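Local coordinates for divalent ion tolerance protein CutA1 (PDB 4IYQ) that probably binds copper and belongs to the trimeric CutA family linked to tolerance of divalent metal ions, at residues A[28-33]-A[103-108]; A[39-44]-A[97-102]; A[54-59]-A[76-81]. All blocks are in the same frame, centred on the assembly; numbering follows the deposited sequence.

Interaction 1. Residues A[28-33]-A[103-108]; sequences LYTTTP and PAIITI
The carbonyl oxygen of A104 receives the hydroxyl of T30, with T30 OG1 donating to A104 O over 2.8 Å. The donor is tilted 34° from the plane of that carbonyl. T30 can make this bond because OG1 stands opposite its own backbone N, chi1 -166°, turned to the incoming segment while the methyl CG2 takes the space between N and the carbonyl carbon. A threonine suits the place: its beta-branched chain fits an extended strand, and its hydroxyl reaches a carbonyl of the facing segment. The T30 CA-H also leans on that oxygen, CA to A104 O being 3.1 Å.

Further along, the pairing is regular. Y29 and I106 form an antiparallel hydrogen-bonded pair, Y29 N to I106 O at 2.7 Å and I106 N to Y29 O at 2.9 Å. Strand 25-32 is an inner strand of the four-stranded antiparallel sheet of the CutA ferredoxin-like fold; 105-108 is an outermost strand within this chain, and I106 and T107 pair with a strand of the second subunit, which carries the sheet on. On one face L28 lies side by side with T107, L28 CG 4.0 Å from T107 OG1, and L28 CD2 meets I105 CG2; branched aliphatic chains suit this face because helix 87-97 packs on it. On the other face a chi1 of 177° sets the Y29 ring beside its own carbonyl carbon, and its hydroxyl bonds N55 of the second subunit, so an aromatic with a polar end serves a buried subunit interface.

Beside the T30 bond, water 1 bridges the two segments. It donates to T31 O at 2.9 Å and accepts from A104 N at 3.1 Å.

Interaction 2. Residues A[39-44]-A[97-102]; sequences YRISNI and IHPYDT
In the ferredoxin-like fold of CutA two helices lie on one face of the sheet, and this contact joins them: helix 35-47 meets the end of helix 87-97 and the loop that leads from it back to the sheet. I97, at the last turn of that helix, carries most of the meeting. Its CG1 sits between the backbone N and the carbonyl carbon, chi1 71°, which sends CD1 to the first helix. There I97 CD1 lies 3.9 Å from I41 CG1 and 4.0 Å from I44 CG2; the I41 chain passes it at a slant, while I44 comes at it tip to tip. Isoleucine suits all three positions, since a branched, wholly apolar chain fills the space between two helices without needing a polar partner.

I41 reaches on past I97, its CD1 coming 3.8 Å from H98 CD2. The H98 ring is held by its two nitrogens: ND1 accepts, in the ring plane, from Y100 N at 3.1 Å, and NE2 makes weak bonds to T30 and T31 of the sheet.

Toward solvent the chemistry turns polar. R40 is extended from CG to NE and I44 CD1 lies over one face of its guanidinium, 3.7 Å above the plane. From the edge of that group R40 NH1 donates to I97 O, a backbone carbonyl at the helix end, at 3.1 Å, while R40 NH2 donates to water 2 at 2.7 Å.

Interaction 3. Residues A[54-59]-A[76-81]; sequences ANIFSN and CAIILK
A54 packs closely against strand 69-83: its CB touches L80 CD2 at 3.6 Å and I78 CG2 at 3.9 Å. Alanine suits this place because its lone methyl lets the two larger chains come in on it beneath helix 35-47, whose S42 also rests there. Next to it I56 and I78 lie side by side, I56 CG1 to I78 CG2 4.1 Å.

The face of N55, F57, A77 and I79 turns to the neighbouring subunits. F57 leans its ring across toward the neighbouring strand, CE1 3.8 Å from I79 CD1, with A77 O near the ring plane at its edge; Y29 of the third subunit packs on F57 and I79. F57 CB lies 4.3 Å from A77 CB, and the methyl of A77 also packs on F57 of the second subunit. K81, bent at its last torsion, crosses N55 obliquely.

The far end is looser. Exposed S58 directs its CB away from strand 69-83, and S58 OG stays 3.9 Å from C76 SG; a small hydroxyl suits a position open to water, just before the chain turns a corner at N59.

Between the faces runs the backbone ladder. N55 N donates to I79 O at 2.8 Å and I79 N returns to N55 O at 2.9 Å, and F57 and A77 pair in the same way. Such pairs, alternating with non-hydrogen-bonded ones, mark an antiparallel ladder; joined by the turn between 66 and 69, the strands form the long 53-66/69-83 hairpin of the CutA fold, whose outer strand pairs with a strand of the third subunit.

How the interactions relate
Interactions 1 and 3 are both buried and belong to one sheet: strands 25-32 and 69-83 are neighbours in it, and their backbones bond directly, T30 with I78 and L28 with L80. Interaction 3 is a regular ladder, whereas interaction 1 adds to its Y29/I106 pair a side-chain bond and a bridging water. Interaction 2 is only partly buried and has no strand pairing; it relies on isoleucine packing inside and an arginine-to-carbonyl bond at the surface. H98 links it weakly to T30 and T31 of interaction 1, and S42 links its helix to A54 and I56 of interaction 3. All three contacts border other subunits of the trimer.

Interaction 1. Residues A[28-33]-A[103-108]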
# COMPACT_ATOMS: atom_id res chain seq x y z
N LEU A 28 1.86 -5.34 -7.87
CA LEU A 28 0.48 -5.37 -8.32
C LEU A 28 -0.44 -5.45 -7.11
O LEU A 28 -0.20 -6.20 -6.17
CB LEU A 28 0.23 -6.54 -9.27
CG LEU A 28 0.57 -6.28 -10.74
CD1 LEU A 28 2.08 -6.22 -10.95
CD2 LEU A 28 -0.05 -7.30 -11.66
N TYR A 29 -1.52 -4.68 -7.18
CA TYR A 29 -2.51 -4.64 -6.13
C TYR A 29 -3.88 -5.04 -6.67
O TYR A 29 -4.30 -4.55 -7.72
CB TYR A 29 -2.55 -3.23 -5.53
CG TYR A 29 -3.58 -2.97 -4.46
CD1 TYR A 29 -3.25 -3.12 -3.12
CD2 TYR A 29 -4.87 -2.54 -4.79
CE1 TYR A 29 -4.17 -2.86 -2.12
CE2 TYR A 29 -5.81 -2.29 -3.79
CZ TYR A 29 -5.45 -2.45 -2.45
OH TYR A 29 -6.34 -2.20 -1.44
N THR A 30 -4.57 -5.92 -5.95
CA THR A 30 -5.92 -6.32 -6.34
C THR A 30 -6.71 -6.70 -5.09
O THR A 30 -6.14 -6.89 -4.00
CB THR A 30 -5.90 -7.53 -7.36
OG1 THR A 30 -7.19 -7.70 -7.96
CG2 THR A 30 -5.51 -8.84 -6.67
N THR A 31 -8.03 -6.78 -5.23
CA THR A 31 -8.86 -7.20 -4.10
C THR A 31 -9.74 -8.40 -4.49
O THR A 31 -10.04 -8.59 -5.66
CB THR A 31 -9.73 -6.02 -3.59
OG1 THR A 31 -10.59 -5.60 -4.65
CG2 THR A 31 -8.86 -4.85 -3.19
N THR A 32 -10.15 -9.19 -3.51
CA THR A 32 -10.94 -10.40 -3.76
C THR A 32 -12.06 -10.49 -2.73
O THR A 32 -11.96 -9.94 -1.65
CB THR A 32 -10.09 -11.67 -3.68
OG1 THR A 32 -9.44 -11.73 -2.41
CG2 THR A 32 -9.03 -11.69 -4.77
N PRO A 33 -13.16 -11.17 -3.09
CA PRO A 33 -14.26 -11.28 -2.12
C PRO A 33 -13.93 -12.15 -0.91
O PRO A 33 -14.45 -11.87 0.17
CB PRO A 33 -15.40 -11.89 -2.95
CG PRO A 33 -14.75 -12.50 -4.14
CD PRO A 33 -13.54 -11.67 -4.42
N PRO A 103 -12.39 -6.40 -11.89
CA PRO A 103 -11.48 -6.32 -10.74
C PRO A 103 -10.58 -5.09 -10.81
O PRO A 103 -10.31 -4.59 -11.92
CB PRO A 103 -10.66 -7.60 -10.86
CG PRO A 103 -10.59 -7.82 -12.34
CD PRO A 103 -11.92 -7.38 -12.89
N ALA A 104 -10.15 -4.59 -9.66
CA ALA A 104 -9.08 -3.60 -9.63
C ALA A 104 -7.75 -4.33 -9.72
O ALA A 104 -7.38 -5.07 -8.81
CB ALA A 104 -9.14 -2.75 -8.34
N ILE A 105 -7.03 -4.15 -10.81
CA ILE A 105 -5.68 -4.70 -10.92
C ILE A 105 -4.74 -3.57 -11.23
O ILE A 105 -4.67 -3.11 -12.36
CB ILE A 105 -5.58 -5.77 -11.98
CG1 ILE A 105 -6.72 -6.78 -11.80
CG2 ILE A 105 -4.22 -6.44 -11.91
CD1 ILE A 105 -6.91 -7.67 -13.03
N ILE A 106 -4.02 -3.13 -10.21
CA ILE A 106 -3.29 -1.86 -10.24
C ILE A 106 -1.79 -2.07 -10.05
O ILE A 106 -1.36 -2.81 -9.17
CB ILE A 106 -3.83 -0.94 -9.13
CG1 ILE A 106 -5.32 -0.68 -9.36
CG2 ILE A 106 -3.02 0.34 -9.05
CD1 ILE A 106 -6.00 0.06 -8.22
N THR A 107 -1.00 -1.42 -10.90
CA THR A 107 0.44 -1.57 -10.90
C THR A 107 1.14 -0.36 -10.33
O THR A 107 0.93 0.77 -10.77
CB THR A 107 0.98 -1.80 -12.33
OG1 THR A 107 0.30 -2.90 -12.93
CG2 THR A 107 2.49 -2.06 -12.29
N ILE A 108 2.01 -0.59 -9.36
CA ILE A 108 2.81 0.48 -8.82
C ILE A 108 4.27 0.10 -9.03
O ILE A 108 4.67 -0.99 -8.68
CB ILE A 108 2.50 0.72 -7.32
CG1 ILE A 108 1.15 1.41 -7.18
CG2 ILE A 108 3.54 1.60 -6.67
CD1 ILE A 108 0.58 1.25 -5.80
O HOH W 1 -10.78 -6.24 -7.10

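Interaction 2. Residues A[39-44]-A[97-102]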
# COMPACT_ATOMS: atom_id res chain seq x y z
N TYR A 39 -5.84 -16.51 -2.07
CA TYR A 39 -4.83 -17.55 -2.00
C TYR A 39 -4.73 -18.21 -3.37
O TYR A 39 -3.63 -18.44 -3.88
CB TYR A 39 -5.16 -18.59 -0.92
CG TYR A 39 -4.01 -19.49 -0.59
CD1 TYR A 39 -3.03 -19.08 0.31
CD2 TYR A 39 -3.88 -20.73 -1.18
CE1 TYR A 39 -1.94 -19.91 0.63
CE2 TYR A 39 -2.81 -21.57 -0.88
CZ TYR A 39 -1.85 -21.15 0.02
OH TYR A 39 -0.79 -21.98 0.31
N ARG A 40 -5.88 -18.48 -3.97
CA ARG A 40 -5.93 -19.16 -5.25
C ARG A 40 -5.19 -18.36 -6.33
O ARG A 40 -4.40 -18.91 -7.09
CB ARG A 40 -7.39 -19.40 -5.65
CG ARG A 40 -7.58 -19.87 -7.08
CD ARG A 40 -9.04 -20.18 -7.39
NE ARG A 40 -9.20 -20.59 -8.78
CZ ARG A 40 -9.42 -19.76 -9.79
NH1 ARG A 40 -9.54 -18.44 -9.59
NH2 ARG A 40 -9.53 -20.26 -11.02
N ILE A 41 -5.46 -17.07 -6.40
CA ILE A 41 -4.79 -16.22 -7.37
C ILE A 41 -3.28 -16.20 -7.12
O ILE A 41 -2.47 -16.33 -8.05
CB ILE A 41 -5.37 -14.80 -7.31
CG1 ILE A 41 -6.76 -14.80 -7.93
CG2 ILE A 41 -4.48 -13.84 -8.04
CD1 ILE A 41 -7.51 -13.52 -7.73
N SER A 42 -2.92 -16.06 -5.85
CA SER A 42 -1.54 -16.05 -5.43
C SER A 42 -0.87 -17.33 -5.91
O SER A 42 0.17 -17.31 -6.57
CB SER A 42 -1.47 -15.94 -3.91
OG SER A 42 -2.00 -14.69 -3.48
N ASN A 43 -1.51 -18.44 -5.58
CA ASN A 43 -1.09 -19.76 -6.01
C ASN A 43 -0.88 -19.93 -7.51
O ASN A 43 0.21 -20.32 -7.93
CB ASN A 43 -2.12 -20.78 -5.54
CG ASN A 43 -1.49 -21.91 -4.82
OD1 ASN A 43 -1.18 -21.81 -3.64
ND2 ASN A 43 -1.26 -23.01 -5.53
N ILE A 44 -1.91 -19.63 -8.30
CA ILE A 44 -1.86 -19.77 -9.75
C ILE A 44 -0.74 -18.92 -10.36
O ILE A 44 0.00 -19.39 -11.22
CB ILE A 44 -3.24 -19.41 -10.40
CG1 ILE A 44 -4.26 -20.52 -10.12
CG2 ILE A 44 -3.10 -19.24 -11.92
CD1 ILE A 44 -5.73 -20.12 -10.34
N ILE A 97 -8.68 -14.98 -14.38
CA ILE A 97 -9.06 -15.92 -13.33
C ILE A 97 -9.80 -15.29 -12.17
O ILE A 97 -10.26 -16.00 -11.28
CB ILE A 97 -7.82 -16.64 -12.75
CG1 ILE A 97 -6.98 -15.67 -11.90
CG2 ILE A 97 -7.01 -17.29 -13.86
CD1 ILE A 97 -5.68 -16.22 -11.41
N HIS A 98 -9.94 -13.97 -12.18
CA HIS A 98 -10.57 -13.23 -11.08
C HIS A 98 -12.08 -13.48 -10.99
O HIS A 98 -12.77 -13.51 -12.01
CB HIS A 98 -10.31 -11.73 -11.25
CG HIS A 98 -10.26 -10.99 -9.96
ND1 HIS A 98 -11.38 -10.72 -9.21
CD2 HIS A 98 -9.21 -10.46 -9.27
CE1 HIS A 98 -11.03 -10.05 -8.12
NE2 HIS A 98 -9.72 -9.88 -8.13
N PRO A 99 -12.59 -13.66 -9.78
CA PRO A 99 -14.04 -13.82 -9.59
C PRO A 99 -14.86 -12.61 -10.04
O PRO A 99 -15.98 -12.78 -10.53
CB PRO A 99 -14.19 -14.02 -8.07
CG PRO A 99 -12.85 -13.58 -7.47
CD PRO A 99 -11.83 -13.84 -8.53
N TYR A 100 -14.31 -11.41 -9.91
CA TYR A 100 -15.02 -10.20 -10.34
C TYR A 100 -14.92 -10.01 -11.85
O TYR A 100 -13.88 -10.27 -12.45
CB TYR A 100 -14.44 -8.94 -9.66
CG TYR A 100 -14.62 -8.84 -8.15
CD1 TYR A 100 -15.64 -9.52 -7.49
CD2 TYR A 100 -13.75 -8.06 -7.39
CE1 TYR A 100 -15.79 -9.42 -6.11
CE2 TYR A 100 -13.89 -7.95 -6.01
CZ TYR A 100 -14.91 -8.63 -5.37
OH TYR A 100 -15.05 -8.52 -4.01
N ASP A 101 -16.00 -9.51 -12.45
CA ASP A 101 -15.99 -9.11 -13.85
C ASP A 101 -15.11 -7.89 -14.05
O ASP A 101 -14.38 -7.79 -15.03
CB ASP A 101 -17.40 -8.80 -14.35
CG ASP A 101 -18.28 -10.02 -14.36
OD1 ASP A 101 -19.39 -9.96 -13.78
OD2 ASP A 101 -17.87 -11.04 -14.95
N THR A 102 -15.20 -6.96 -13.11
CA THR A 102 -14.38 -5.77 -13.14
C THR A 102 -13.50 -5.67 -11.90
O THR A 102 -13.83 -4.96 -10.96
CB THR A 102 -15.23 -4.50 -13.24
OG1 THR A 102 -16.19 -4.67 -14.29
CG2 THR A 102 -14.34 -3.28 -13.54
O HOH W 2 -10.80 -18.84 -12.90

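Interaction 3. Residues A[54-59]-A[76-81]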
# COMPACT_ATOMS: atom_id res chain seq x y z
N ALA A 54 3.24 -13.04 -2.70
CA ALA A 54 2.02 -12.31 -2.46
C ALA A 54 1.89 -11.97 -0.98
O ALA A 54 2.17 -12.80 -0.12
CB ALA A 54 0.81 -13.14 -2.91
N ASN A 55 1.46 -10.75 -0.70
CA ASN A 55 1.07 -10.39 0.66
C ASN A 55 -0.44 -10.23 0.73
O ASN A 55 -1.01 -9.37 0.05
CB ASN A 55 1.78 -9.10 1.12
CG ASN A 55 3.28 -9.27 1.25
OD1 ASN A 55 3.78 -10.39 1.38
ND2 ASN A 55 4.00 -8.17 1.21
N ILE A 56 -1.08 -11.07 1.52
CA ILE A 56 -2.53 -11.05 1.60
C ILE A 56 -2.98 -10.37 2.88
O ILE A 56 -2.59 -10.77 3.98
CB ILE A 56 -3.13 -12.46 1.51
CG1 ILE A 56 -2.65 -13.17 0.24
CG2 ILE A 56 -4.64 -12.37 1.54
CD1 ILE A 56 -3.00 -14.66 0.17
N PHE A 57 -3.77 -9.31 2.70
CA PHE A 57 -4.39 -8.56 3.78
C PHE A 57 -5.87 -8.96 3.88
O PHE A 57 -6.63 -8.80 2.92
CB PHE A 57 -4.28 -7.05 3.55
CG PHE A 57 -2.86 -6.54 3.39
CD1 PHE A 57 -2.11 -6.86 2.26
CD2 PHE A 57 -2.30 -5.69 4.36
CE1 PHE A 57 -0.81 -6.38 2.12
CE2 PHE A 57 -1.02 -5.21 4.23
CZ PHE A 57 -0.26 -5.55 3.11
N SER A 58 -6.28 -9.47 5.04
CA SER A 58 -7.66 -9.92 5.27
C SER A 58 -8.57 -8.86 5.91
O SER A 58 -8.09 -7.87 6.46
CB SER A 58 -7.64 -11.17 6.13
OG SER A 58 -7.00 -12.20 5.41
N ASN A 59 -9.87 -9.10 5.85
CA ASN A 59 -10.86 -8.26 6.53
C ASN A 59 -10.66 -6.78 6.23
O ASN A 59 -10.57 -5.95 7.14
CB ASN A 59 -10.85 -8.48 8.05
N CYS A 76 -10.40 -9.23 0.71
CA CYS A 76 -8.98 -9.32 0.97
C CYS A 76 -8.26 -8.45 -0.05
O CYS A 76 -8.70 -8.31 -1.19
CB CYS A 76 -8.50 -10.75 0.89
SG CYS A 76 -9.19 -11.76 2.20
N ALA A 77 -7.17 -7.83 0.36
CA ALA A 77 -6.33 -7.12 -0.59
C ALA A 77 -5.07 -7.93 -0.79
O ALA A 77 -4.66 -8.68 0.09
CB ALA A 77 -6.01 -5.71 -0.10
N ILE A 78 -4.47 -7.82 -1.97
CA ILE A 78 -3.21 -8.49 -2.22
C ILE A 78 -2.19 -7.57 -2.83
O ILE A 78 -2.50 -6.81 -3.74
CB ILE A 78 -3.33 -9.69 -3.17
CG1 ILE A 78 -4.67 -10.40 -3.03
CG2 ILE A 78 -2.15 -10.64 -2.95
CD1 ILE A 78 -4.87 -11.45 -4.10
N ILE A 79 -0.96 -7.63 -2.32
CA ILE A 79 0.18 -7.04 -2.99
C ILE A 79 1.00 -8.17 -3.60
O ILE A 79 1.42 -9.10 -2.90
CB ILE A 79 1.04 -6.21 -2.03
CG1 ILE A 79 0.26 -5.00 -1.53
CG2 ILE A 79 2.31 -5.75 -2.73
CD1 ILE A 79 1.00 -4.21 -0.46
N LEU A 80 1.20 -8.09 -4.90
CA LEU A 80 1.93 -9.10 -5.64
C LEU A 80 3.24 -8.49 -6.12
O LEU A 80 3.28 -7.33 -6.52
CB LEU A 80 1.10 -9.59 -6.81
CG LEU A 80 -0.31 -10.01 -6.37
CD1 LEU A 80 -1.32 -9.90 -7.51
CD2 LEU A 80 -0.26 -11.41 -5.82
N LYS A 81 4.33 -9.25 -6.03
CA LYS A 81 5.63 -8.73 -6.45
C LYS A 81 6.22 -9.49 -7.63
O LYS A 81 6.34 -10.71 -7.61
CB LYS A 81 6.61 -8.75 -5.28
CG LYS A 81 5.97 -8.30 -3.97
CD LYS A 81 6.99 -7.85 -2.97
CE LYS A 81 6.43 -7.92 -1.56
NZ LYS A 81 6.46 -9.32 -1.03